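Local coordinates for protein glycoside hydrolase family 81 (Clostridium thermocellum, PDB 6FOP) that hydrolyses beta-1,3-glucans, probably including laminarin, as an enzyme of the cellulosome of this bacterium, at residues N38-S43 against N469-E474; S42-N47 against L51-H56; R322-L327 against L353-Q358. All blocks are in the same frame, centred on the assembly; numbering follows the deposited sequence. Where two conformers were deposited one is given.

Interaction 1: N38-S43 against N469-E474. With CA (calcium ion), chain B.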
loop_
_atom_site.group_PDB
_atom_site.type_symbol
_atom_site.label_atom_id
_atom_site.label_comp_id
_atom_site.label_asym_id
_atom_site.label_seq_id
_atom_site.Cartn_x
_atom_site.Cartn_y
_atom_site.Cartn_z
ATOM N N ASN A 38 -9.242 5.054 2.118
ATOM C CA ASN A 38 -8.418 3.980 1.586
ATOM C C ASN A 38 -7.515 3.372 2.631
ATOM O O ASN A 38 -6.342 3.117 2.399
ATOM C CB ASN A 38 -7.591 4.396 0.348
ATOM C CG ASN A 38 -8.467 4.836 -0.793
ATOM O OD1 ASN A 38 -8.818 6.010 -0.914
ATOM N ND2 ASN A 38 -8.796 3.888 -1.682
ATOM N N SER A 39 -8.086 3.129 3.819
ATOM C CA SER A 39 -7.297 2.566 4.886
ATOM C C SER A 39 -8.108 1.552 5.717
ATOM O O SER A 39 -9.258 1.226 5.416
ATOM C CB SER A 39 -6.751 3.717 5.725
ATOM O OG SER A 39 -5.761 3.282 6.665
ATOM N N TRP A 40 -7.472 1.039 6.744
ATOM C CA TRP A 40 -8.082 0.020 7.588
ATOM C C TRP A 40 -9.158 0.586 8.525
ATOM O O TRP A 40 -10.063 -0.121 8.939
ATOM C CB TRP A 40 -6.995 -0.709 8.384
ATOM C CG TRP A 40 -6.141 0.199 9.217
ATOM C CD1 TRP A 40 -5.010 0.864 8.817
ATOM C CD2 TRP A 40 -6.343 0.576 10.591
ATOM N NE1 TRP A 40 -4.512 1.641 9.817
ATOM C CE2 TRP A 40 -5.287 1.447 10.939
ATOM C CE3 TRP A 40 -7.278 0.208 11.578
ATOM C CZ2 TRP A 40 -5.173 2.014 12.210
ATOM C CZ3 TRP A 40 -7.157 0.763 12.834
ATOM C CH2 TRP A 40 -6.104 1.653 13.153
ATOM N N GLU A 41 -9.070 1.868 8.859
ATOM C CA GLU A 41 -10.033 2.511 9.750
ATOM C C GLU A 41 -11.207 3.156 8.994
ATOM O O GLU A 41 -12.129 3.692 9.592
ATOM C CB GLU A 41 -9.343 3.555 10.634
ATOM C CG GLU A 41 -9.024 4.886 9.949
ATOM C CD GLU A 41 -7.907 4.884 8.932
ATOM O OE1 GLU A 41 -7.079 3.966 8.951
ATOM O OE2 GLU A 41 -7.824 5.909 8.184
ATOM N N SER A 42 -11.163 3.128 7.656
ATOM C CA SER A 42 -12.016 4.002 6.848
ATOM C C SER A 42 -13.495 3.817 7.017
ATOM O O SER A 42 -14.238 4.772 6.839
ATOM C CB SER A 42 -11.627 3.879 5.386
ATOM O OG SER A 42 -10.288 4.271 5.202
ATOM N N SER A 43 -13.949 2.599 7.332
ATOM C CA SER A 43 -15.408 2.367 7.403
ATOM C C SER A 43 -16.108 3.155 8.524
ATOM O O SER A 43 -17.308 3.409 8.441
ATOM C CB SER A 43 -15.740 0.886 7.544
ATOM O OG SER A 43 -15.461 0.393 8.856
ATOM N N ASN A 469 -3.477 6.272 -0.432
ATOM C CA ASN A 469 -3.597 4.832 -0.661
ATOM C C ASN A 469 -2.623 3.961 0.133
ATOM O O ASN A 469 -2.955 2.811 0.464
ATOM C CB ASN A 469 -3.545 4.513 -2.136
ATOM C CG ASN A 469 -4.750 5.066 -2.854
ATOM O OD1 ASN A 469 -4.700 6.212 -3.331
ATOM N ND2 ASN A 469 -5.830 4.318 -2.905
ATOM N N PHE A 470 -1.463 4.504 0.497
ATOM C CA PHE A 470 -0.444 3.718 1.170
ATOM C C PHE A 470 -0.756 3.608 2.653
ATOM O O PHE A 470 -1.081 4.634 3.273
ATOM C CB PHE A 470 0.926 4.325 0.978
ATOM C CG PHE A 470 2.046 3.420 1.404
ATOM C CD1 PHE A 470 2.334 2.263 0.660
ATOM C CD2 PHE A 470 2.847 3.721 2.476
ATOM C CE1 PHE A 470 3.373 1.425 1.029
ATOM C CE2 PHE A 470 3.895 2.888 2.831
ATOM C CZ PHE A 470 4.154 1.736 2.102
ATOM N N ASP A 471 -0.594 2.419 3.237
ATOM C CA ASP A 471 -0.727 2.178 4.699
ATOM C C ASP A 471 0.715 2.038 5.221
ATOM O O ASP A 471 1.395 1.045 4.941
ATOM C CB ASP A 471 -1.509 0.902 4.918
ATOM C CG ASP A 471 -1.709 0.540 6.390
ATOM O OD1 ASP A 471 -0.796 0.834 7.195
ATOM O OD2 ASP A 471 -2.737 -0.136 6.667
ATOM N N PRO A 472 1.196 3.036 5.963
ATOM C CA PRO A 472 2.600 2.993 6.393
ATOM C C PRO A 472 2.990 1.803 7.260
ATOM O O PRO A 472 4.170 1.423 7.306
ATOM C CB PRO A 472 2.793 4.311 7.146
ATOM C CG PRO A 472 1.670 5.171 6.730
ATOM C CD PRO A 472 0.533 4.292 6.372
ATOM N N TYR A 473 2.024 1.254 7.990
ATOM C CA TYR A 473 2.333 0.199 8.944
ATOM C C TYR A 473 2.210 -1.196 8.329
ATOM O O TYR A 473 3.064 -2.053 8.558
ATOM C CB TYR A 473 1.576 0.342 10.284
ATOM C CG TYR A 473 2.348 -0.167 11.478
ATOM C CD1 TYR A 473 2.220 -1.492 11.899
ATOM C CD2 TYR A 473 3.145 0.688 12.212
ATOM C CE1 TYR A 473 2.916 -1.950 12.989
ATOM C CE2 TYR A 473 3.844 0.221 13.319
ATOM C CZ TYR A 473 3.692 -1.094 13.735
ATOM O OH TYR A 473 4.389 -1.563 14.841
ATOM N N GLU A 474 1.158 -1.424 7.553
ATOM C CA GLU A 474 1.106 -2.678 6.797
ATOM C C GLU A 474 2.151 -2.700 5.680
ATOM O O GLU A 474 2.454 -3.776 5.172
ATOM C CB GLU A 474 -0.282 -2.960 6.216
ATOM C CG GLU A 474 -1.316 -3.298 7.273
ATOM C CD GLU A 474 -2.351 -4.321 6.885
ATOM O OE1 GLU A 474 -2.204 -5.079 5.869
ATOM O OE2 GLU A 474 -3.334 -4.430 7.666
HETATM CA CA CA B . -3.065 5.745 3.767
HETATM O O HOH W 1 -3.844 3.524 3.182
HETATM O O HOH W 2 -8.262 6.009 -3.944
HETATM O O HOH W 3 -3.186 4.529 5.872
HETATM O O HOH W 4 -1.795 2.384 9.328
HETATM O O HOH W 5 -5.196 6.623 4.359
HETATM O O HOH W 6 -2.240 7.392 5.290
#
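OD2 of Asp-471 comes up to CD1 of Trp-40 obliquely, at 3.3 Å; the indole and carboxylate planes are 27° apart and the side chains cross at about a right angle. The same OD2 takes a hydrogen bond from NE1 of Trp-478. With CG of Asp-471 anti to its own backbone N (chi1 180°), the carboxylate is carried toward the indole. Water 4 joins the same pair: it accepts from Trp-40 NE1 at 2.9 Å and donates to Asp-471 OD1 at 2.8 Å. OD1 also receives the backbone N of Tyr-473, nearly along its C-O bond, and that of Glu-474 from above the carboxylate plane; the first bond makes an Asx turn and the two together an Asx motif, which holds the carboxylate's rotation.

Farther along, Asn-38 and Asn-469 run side by side, pointing the same way. Their ND2 atoms lie 3.2 Å apart as two donors, bonded to Leu-413 O and Trp-478 O respectively. Water 2 bridges the amides, accepting from Asn-469 ND2 and donating weakly to Asn-38 OD1.

Behind these pairs sits the calcium ion. Phe-470 O binds it directly at 2.3 Å, whereas 38-43 reaches it through water. Water 1, a calcium ligand, donates to Asn-38 O at 2.6 Å and weakly to Asn-469 O; water 3, another ligand, donates to Ser-39 OG. Ser-39 OG donates a hydrogen bond to Glu-41 OE1, 2.7 Å away, which also lies over one face of the Trp-40 ring, offset toward the rim. Leu-467 O and Arg-468 O complete a calcium site of three main-chain carbonyls and four waters, consistent with a structural role, buried where the loop before helix 43-46 meets the family 81 C-terminal domain.

Interaction 2: S42-N47 against L51-H56. With MG (magnesium ion), chain Y.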
loop_
_atom_site.group_PDB
_atom_site.type_symbol
_atom_site.label_atom_id
_atom_site.label_comp_id
_atom_site.label_asym_id
_atom_site.label_seq_id
_atom_site.Cartn_x
_atom_site.Cartn_y
_atom_site.Cartn_z
ATOM N N SER A 42 -11.163 3.128 7.656
ATOM C CA SER A 42 -12.016 4.002 6.848
ATOM C C SER A 42 -13.495 3.817 7.017
ATOM O O SER A 42 -14.238 4.772 6.839
ATOM C CB SER A 42 -11.627 3.879 5.386
ATOM O OG SER A 42 -10.288 4.271 5.202
ATOM N N SER A 43 -13.949 2.599 7.332
ATOM C CA SER A 43 -15.408 2.367 7.403
ATOM C C SER A 43 -16.108 3.155 8.524
ATOM O O SER A 43 -17.308 3.409 8.441
ATOM C CB SER A 43 -15.740 0.886 7.544
ATOM O OG SER A 43 -15.461 0.393 8.856
ATOM N N ILE A 44 -15.345 3.586 9.517
ATOM C CA ILE A 44 -15.869 4.496 10.538
ATOM C C ILE A 44 -16.458 5.764 9.934
ATOM O O ILE A 44 -17.507 6.218 10.388
ATOM C CB ILE A 44 -14.805 4.868 11.570
ATOM C CG1 ILE A 44 -14.261 3.633 12.293
ATOM C CG2 ILE A 44 -15.359 5.849 12.597
ATOM C CD1 ILE A 44 -12.973 3.887 13.047
ATOM N N LEU A 45 -15.801 6.284 8.890
ATOM C CA LEU A 45 -16.202 7.530 8.239
ATOM C C LEU A 45 -17.422 7.374 7.349
ATOM O O LEU A 45 -18.218 8.313 7.211
ATOM C CB LEU A 45 -15.042 8.089 7.400
ATOM C CG LEU A 45 -13.848 8.596 8.205
ATOM C CD1 LEU A 45 -12.584 8.559 7.357
ATOM C CD2 LEU A 45 -14.105 9.981 8.772
ATOM N N TRP A 46 -17.538 6.207 6.687
ATOM C CA TRP A 46 -18.561 6.019 5.656
ATOM C C TRP A 46 -19.871 5.423 6.187
ATOM O O TRP A 46 -20.944 5.652 5.623
ATOM C CB TRP A 46 -18.001 5.107 4.551
ATOM C CG TRP A 46 -16.866 5.671 3.721
ATOM C CD1 TRP A 46 -15.553 5.747 4.075
ATOM C CD2 TRP A 46 -16.951 6.145 2.381
ATOM N NE1 TRP A 46 -14.799 6.261 3.032
ATOM C CE2 TRP A 46 -15.648 6.518 1.981
ATOM C CE3 TRP A 46 -17.998 6.283 1.479
ATOM C CZ2 TRP A 46 -15.370 6.992 0.695
ATOM C CZ3 TRP A 46 -17.724 6.774 0.219
ATOM C CH2 TRP A 46 -16.418 7.120 -0.160
ATOM N N ASN A 47 -19.763 4.610 7.236
ATOM C CA ASN A 47 -20.885 3.893 7.812
ATOM C C ASN A 47 -21.328 4.596 9.107
ATOM O O ASN A 47 -20.515 5.212 9.782
ATOM C CB ASN A 47 -20.410 2.448 8.042
ATOM C CG ASN A 47 -21.530 1.488 8.351
ATOM O OD1 ASN A 47 -22.215 0.938 7.471
ATOM N ND2 ASN A 47 -21.681 1.240 9.624
ATOM N N LEU A 51 -17.725 -1.065 9.768
ATOM C CA LEU A 51 -17.528 -2.483 9.458
ATOM C C LEU A 51 -16.349 -2.950 10.311
ATOM O O LEU A 51 -15.767 -2.151 11.068
ATOM C CB LEU A 51 -17.263 -2.698 7.946
ATOM C CG LEU A 51 -18.514 -2.803 7.075
ATOM C CD1 LEU A 51 -19.296 -4.080 7.341
ATOM C CD2 LEU A 51 -19.418 -1.589 7.152
ATOM N N PRO A 52 -16.007 -4.238 10.256
ATOM C CA PRO A 52 -14.866 -4.654 11.081
ATOM C C PRO A 52 -13.579 -3.919 10.750
ATOM O O PRO A 52 -13.267 -3.682 9.568
ATOM C CB PRO A 52 -14.775 -6.164 10.808
ATOM C CG PRO A 52 -16.176 -6.547 10.463
ATOM C CD PRO A 52 -16.642 -5.402 9.606
ATOM N N ILE A 53 -12.813 -3.627 11.805
ATOM C CA ILE A 53 -11.633 -2.778 11.767
ATOM C C ILE A 53 -10.431 -3.671 12.055
ATOM O O ILE A 53 -10.268 -4.158 13.167
ATOM C CB ILE A 53 -11.715 -1.668 12.840
ATOM C CG1 ILE A 53 -13.038 -0.892 12.755
ATOM C CG2 ILE A 53 -10.494 -0.752 12.763
ATOM C CD1 ILE A 53 -13.216 -0.089 11.495
ATOM N N TYR A 54 -9.589 -3.904 11.024
ATOM C CA TYR A 54 -8.507 -4.854 11.139
ATOM C C TYR A 54 -7.219 -4.140 11.474
ATOM O O TYR A 54 -6.457 -3.751 10.600
ATOM C CB TYR A 54 -8.393 -5.734 9.870
ATOM C CG TYR A 54 -9.573 -6.689 9.714
ATOM C CD1 TYR A 54 -10.718 -6.299 9.036
ATOM C CD2 TYR A 54 -9.572 -7.947 10.313
ATOM C CE1 TYR A 54 -11.825 -7.144 8.928
ATOM C CE2 TYR A 54 -10.670 -8.775 10.210
ATOM C CZ TYR A 54 -11.786 -8.379 9.503
ATOM O OH TYR A 54 -12.846 -9.250 9.441
ATOM N N ALA A 55 -7.009 -3.911 12.769
ATOM C CA ALA A 55 -5.837 -3.234 13.271
ATOM C C ALA A 55 -4.617 -4.125 13.359
ATOM O O ALA A 55 -3.569 -3.788 12.776
ATOM C CB ALA A 55 -6.143 -2.590 14.627
ATOM N N HIS A 56 -4.785 -5.270 14.014
ATOM C CA HIS A 56 -3.774 -6.330 14.200
ATOM C C HIS A 56 -2.778 -5.990 15.319
ATOM O O HIS A 56 -2.084 -4.980 15.237
ATOM C CB HIS A 56 -2.976 -6.669 12.928
ATOM C CG HIS A 56 -3.788 -7.023 11.714
ATOM N ND1 HIS A 56 -3.434 -6.571 10.463
ATOM C CD2 HIS A 56 -4.895 -7.790 11.533
ATOM C CE1 HIS A 56 -4.290 -7.026 9.563
ATOM N NE2 HIS A 56 -5.169 -7.794 10.178
HETATM MG MG MG Y . -19.333 5.652 11.677
#
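In the modelled conformer of Asn-47, CD2 of Leu-51 lies over a face of the flat amide, 3.9 Å from CG of Asn-47, and the two side chains cross at about a right angle. Two other flat groups sit beside backbone oxygens of their own segments. Ser-42 O lies in plane at the edge of the Trp-46 indole, and Tyr-54 O lies above the centre of the His-56 ring.

Leu-51 N donates to Ser-43 OG over 2.8 Å, with an N-H...O angle of 150°. OG reaches this N-H because chi1 of 74° sets it between the backbone N and the carbonyl carbon of Ser-43. In one of the two conformers of Ile-53, the same oxygen touches CD1 of Ile-53 at 3.5 Å. That methyl then also packs on CG1 of Ile-44, 3.9 Å away, where the two isoleucines cross at about a right angle; Phe-62 of strand 59-63 adds to the apolar patch around Ile-44.

The short helical turn 43-46 has a second task. Ile-44 O and Asn-47 O each bind the magnesium ion at 2.3 Å, and the carbonyls of Tyr-49 and Ala-102 bind it too. The arrangement is thus a tight helix-to-strand connection, tied by Ser-43 to Leu-51, just ahead of edge strand 53-54 of a seven-stranded antiparallel sheet, with a magnesium site that joins the bend to Ala-102 through main-chain carbonyls.

Interaction 3: R322-L327 against L353-Q358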
loop_
_atom_site.group_PDB
_atom_site.type_symbol
_atom_site.label_atom_id
_atom_site.label_comp_id
_atom_site.label_asym_id
_atom_site.label_seq_id
_atom_site.Cartn_x
_atom_site.Cartn_y
_atom_site.Cartn_z
ATOM N N ARG A 322 9.073 -3.182 -36.703
ATOM C CA ARG A 322 7.728 -3.386 -37.219
ATOM C C ARG A 322 6.678 -3.411 -36.102
ATOM O O ARG A 322 5.583 -2.831 -36.256
ATOM C CB ARG A 322 7.648 -4.682 -38.047
ATOM C CG ARG A 322 6.227 -5.033 -38.482
ATOM C CD ARG A 322 6.216 -6.131 -39.523
ATOM N NE ARG A 322 6.976 -7.310 -39.130
ATOM C CZ ARG A 322 6.537 -8.271 -38.317
ATOM N NH1 ARG A 322 5.312 -8.209 -37.795
ATOM N NH2 ARG A 322 7.341 -9.292 -38.028
ATOM N N TYR A 323 6.999 -4.055 -34.987
ATOM C CA TYR A 323 6.081 -4.025 -33.854
ATOM C C TYR A 323 5.809 -2.600 -33.368
ATOM O O TYR A 323 4.676 -2.267 -33.029
ATOM C CB TYR A 323 6.582 -4.902 -32.679
ATOM C CG TYR A 323 6.937 -6.326 -33.028
ATOM C CD1 TYR A 323 6.381 -6.981 -34.109
ATOM C CD2 TYR A 323 7.877 -7.023 -32.274
ATOM C CE1 TYR A 323 6.750 -8.286 -34.422
ATOM C CE2 TYR A 323 8.257 -8.305 -32.575
ATOM C CZ TYR A 323 7.730 -8.932 -33.687
ATOM O OH TYR A 323 8.117 -10.221 -33.971
ATOM N N ILE A 324 6.846 -1.773 -33.369
ATOM C CA ILE A 324 6.702 -0.353 -33.024
ATOM C C ILE A 324 5.774 0.351 -34.020
ATOM O O ILE A 324 4.893 1.091 -33.617
ATOM C CB ILE A 324 8.070 0.318 -32.885
ATOM C CG1 ILE A 324 8.738 -0.127 -31.576
ATOM C CG2 ILE A 324 7.977 1.836 -32.979
ATOM C CD1 ILE A 324 8.080 0.401 -30.298
ATOM N N ASN A 325 5.960 0.090 -35.316
ATOM C CA ASN A 325 5.058 0.670 -36.323
ATOM C C ASN A 325 3.623 0.194 -36.172
ATOM O O ASN A 325 2.686 0.974 -36.374
ATOM C CB ASN A 325 5.572 0.403 -37.735
ATOM C CG ASN A 325 6.757 1.277 -38.095
ATOM O OD1 ASN A 325 6.901 2.396 -37.604
ATOM N ND2 ASN A 325 7.597 0.780 -38.966
ATOM N N GLU A 326 3.445 -1.078 -35.829
ATOM C CA GLU A 326 2.105 -1.611 -35.625
ATOM C C GLU A 326 1.436 -0.872 -34.451
ATOM O O GLU A 326 0.267 -0.491 -34.548
ATOM C CB GLU A 326 2.163 -3.140 -35.405
ATOM C CG GLU A 326 2.535 -3.898 -36.685
ATOM C CD GLU A 326 2.905 -5.363 -36.519
ATOM O OE1 GLU A 326 2.945 -5.872 -35.385
ATOM O OE2 GLU A 326 3.171 -6.034 -37.575
ATOM N N LEU A 327 2.171 -0.665 -33.368
ATOM C CA LEU A 327 1.629 0.072 -32.244
ATOM C C LEU A 327 1.362 1.528 -32.597
ATOM O O LEU A 327 0.366 2.104 -32.145
ATOM C CB LEU A 327 2.567 -0.044 -31.039
ATOM C CG LEU A 327 2.107 0.697 -29.786
ATOM C CD1 LEU A 327 0.787 0.174 -29.240
ATOM C CD2 LEU A 327 3.197 0.629 -28.757
ATOM N N LEU A 353 7.691 4.072 -26.006
ATOM C CA LEU A 353 8.383 5.280 -26.454
ATOM C C LEU A 353 9.909 5.124 -26.528
ATOM O O LEU A 353 10.510 5.408 -27.581
ATOM C CB LEU A 353 7.968 6.456 -25.565
ATOM C CG LEU A 353 8.692 7.773 -25.780
ATOM C CD1 LEU A 353 8.586 8.270 -27.229
ATOM C CD2 LEU A 353 8.187 8.822 -24.805
ATOM N N PRO A 354 10.558 4.668 -25.451
ATOM C CA PRO A 354 12.020 4.557 -25.519
ATOM C C PRO A 354 12.502 3.534 -26.552
ATOM O O PRO A 354 13.633 3.664 -27.065
ATOM C CB PRO A 354 12.418 4.135 -24.104
ATOM C CG PRO A 354 11.183 3.593 -23.511
ATOM C CD PRO A 354 10.052 4.353 -24.111
ATOM N N ILE A 355 11.684 2.512 -26.820
ATOM C CA ILE A 355 12.057 1.496 -27.800
ATOM C C ILE A 355 12.073 2.145 -29.193
ATOM O O ILE A 355 13.010 1.932 -29.985
ATOM C CB ILE A 355 11.121 0.282 -27.716
ATOM C CG1 ILE A 355 11.176 -0.324 -26.303
ATOM C CG2 ILE A 355 11.472 -0.754 -28.779
ATOM C CD1 ILE A 355 10.125 -1.371 -26.009
ATOM N N ALA A 356 11.028 2.915 -29.510
ATOM C CA ALA A 356 11.032 3.690 -30.753
ATOM C C ALA A 356 12.276 4.573 -30.898
ATOM O O ALA A 356 12.900 4.636 -31.981
ATOM C CB ALA A 356 9.783 4.534 -30.892
ATOM N N GLU A 357 12.659 5.236 -29.817
ATOM C CA GLU A 357 13.828 6.108 -29.830
ATOM C C GLU A 357 15.109 5.312 -30.067
ATOM O O GLU A 357 15.958 5.697 -30.899
ATOM C CB GLU A 357 13.943 6.879 -28.515
ATOM C CG GLU A 357 12.835 7.900 -28.334
ATOM C CD GLU A 357 12.734 8.477 -26.960
ATOM O OE1 GLU A 357 13.188 7.810 -26.014
ATOM O OE2 GLU A 357 12.145 9.580 -26.847
ATOM N N GLN A 358 15.238 4.170 -29.407
ATOM C CA GLN A 358 16.432 3.297 -29.579
ATOM C C GLN A 358 16.590 2.830 -31.025
ATOM O O GLN A 358 17.716 2.678 -31.512
ATOM C CB GLN A 358 16.349 2.077 -28.666
ATOM C CG GLN A 358 16.526 2.428 -27.196
ATOM C CD GLN A 358 16.177 1.290 -26.259
ATOM O OE1 GLN A 358 15.782 0.200 -26.661
ATOM N NE2 GLN A 358 16.300 1.560 -24.980
#
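The torsions of Ile-324 and Ile-355 bring their methyls together. In Ile-324 CG1 stands anti to the carbonyl carbon (chi1 -74°) and chi2 of -69° folds CD1 back from the extended course, which presents CD1 and CG2 together to the neighbouring helix. In Ile-355 CG2 is the branch anti to the backbone N, and it is this methyl that faces Ile-324, while CG1 and the extended CD1 lead off to another side. The contact is plain helix-to-helix packing within the C-terminal domain, which belongs to the six-hairpin clan and, as in other family 81 enzymes, forms an (alpha/alpha)6 barrel.

CD1 of Ile-324 rests 3.9 Å from CG2 of Ile-355, at an oblique crossing of the side chains, and CG1 of Ile-324 lies almost as near, at 4.0 Å from the same methyl. On the other branch, CG2 of Ile-324 meets CB of Ala-356. The small alanine lets the backbones come close, CA of Ile-324 standing 6.3 Å from CA of Ala-356. Ile-324 therefore straddles two successive residues of helix 339-359, and its remaining surroundings are also largely apolar: Ala-352 and Leu-359 of that helix, Ala-364 of helix 362-379 and Ala-647 of helix 646-659. Helix 339-359 is kinked at the contact itself, the N atoms of Pro-354 and Ile-355 lacking bonds to the preceding turn.

Within 322-327, Arg-322, which also pairs with Glu-636, makes a salt bridge through NH1 with Glu-326 OE2, one turn later, at 3.1 Å, the carboxylate oxygen lying in the guanidinium plane and being met on its syn side.

Overall arrangement
From the N terminus, interactions 1 and 2 open from overlapping segments, 38-43 and 42-47, which share Ser-42 and Ser-43. Interaction 2 closes first, after three intervening residues, and joins helix 43-46 to an edge strand. Interaction 1 closes far later, 426 residues on, bringing the N-terminal part of the chain against 469-474. The two touch: the Trp-40 ring packs on Ile-53 and Ala-55, and Glu-474 on His-56. Interaction 3 is nested inside the long loop of interaction 1 and follows interaction 2 in series. It unites two helices of the C-terminal domain, its centre 39 Å from that of interaction 1, and lies across the chain's centre from interaction 2.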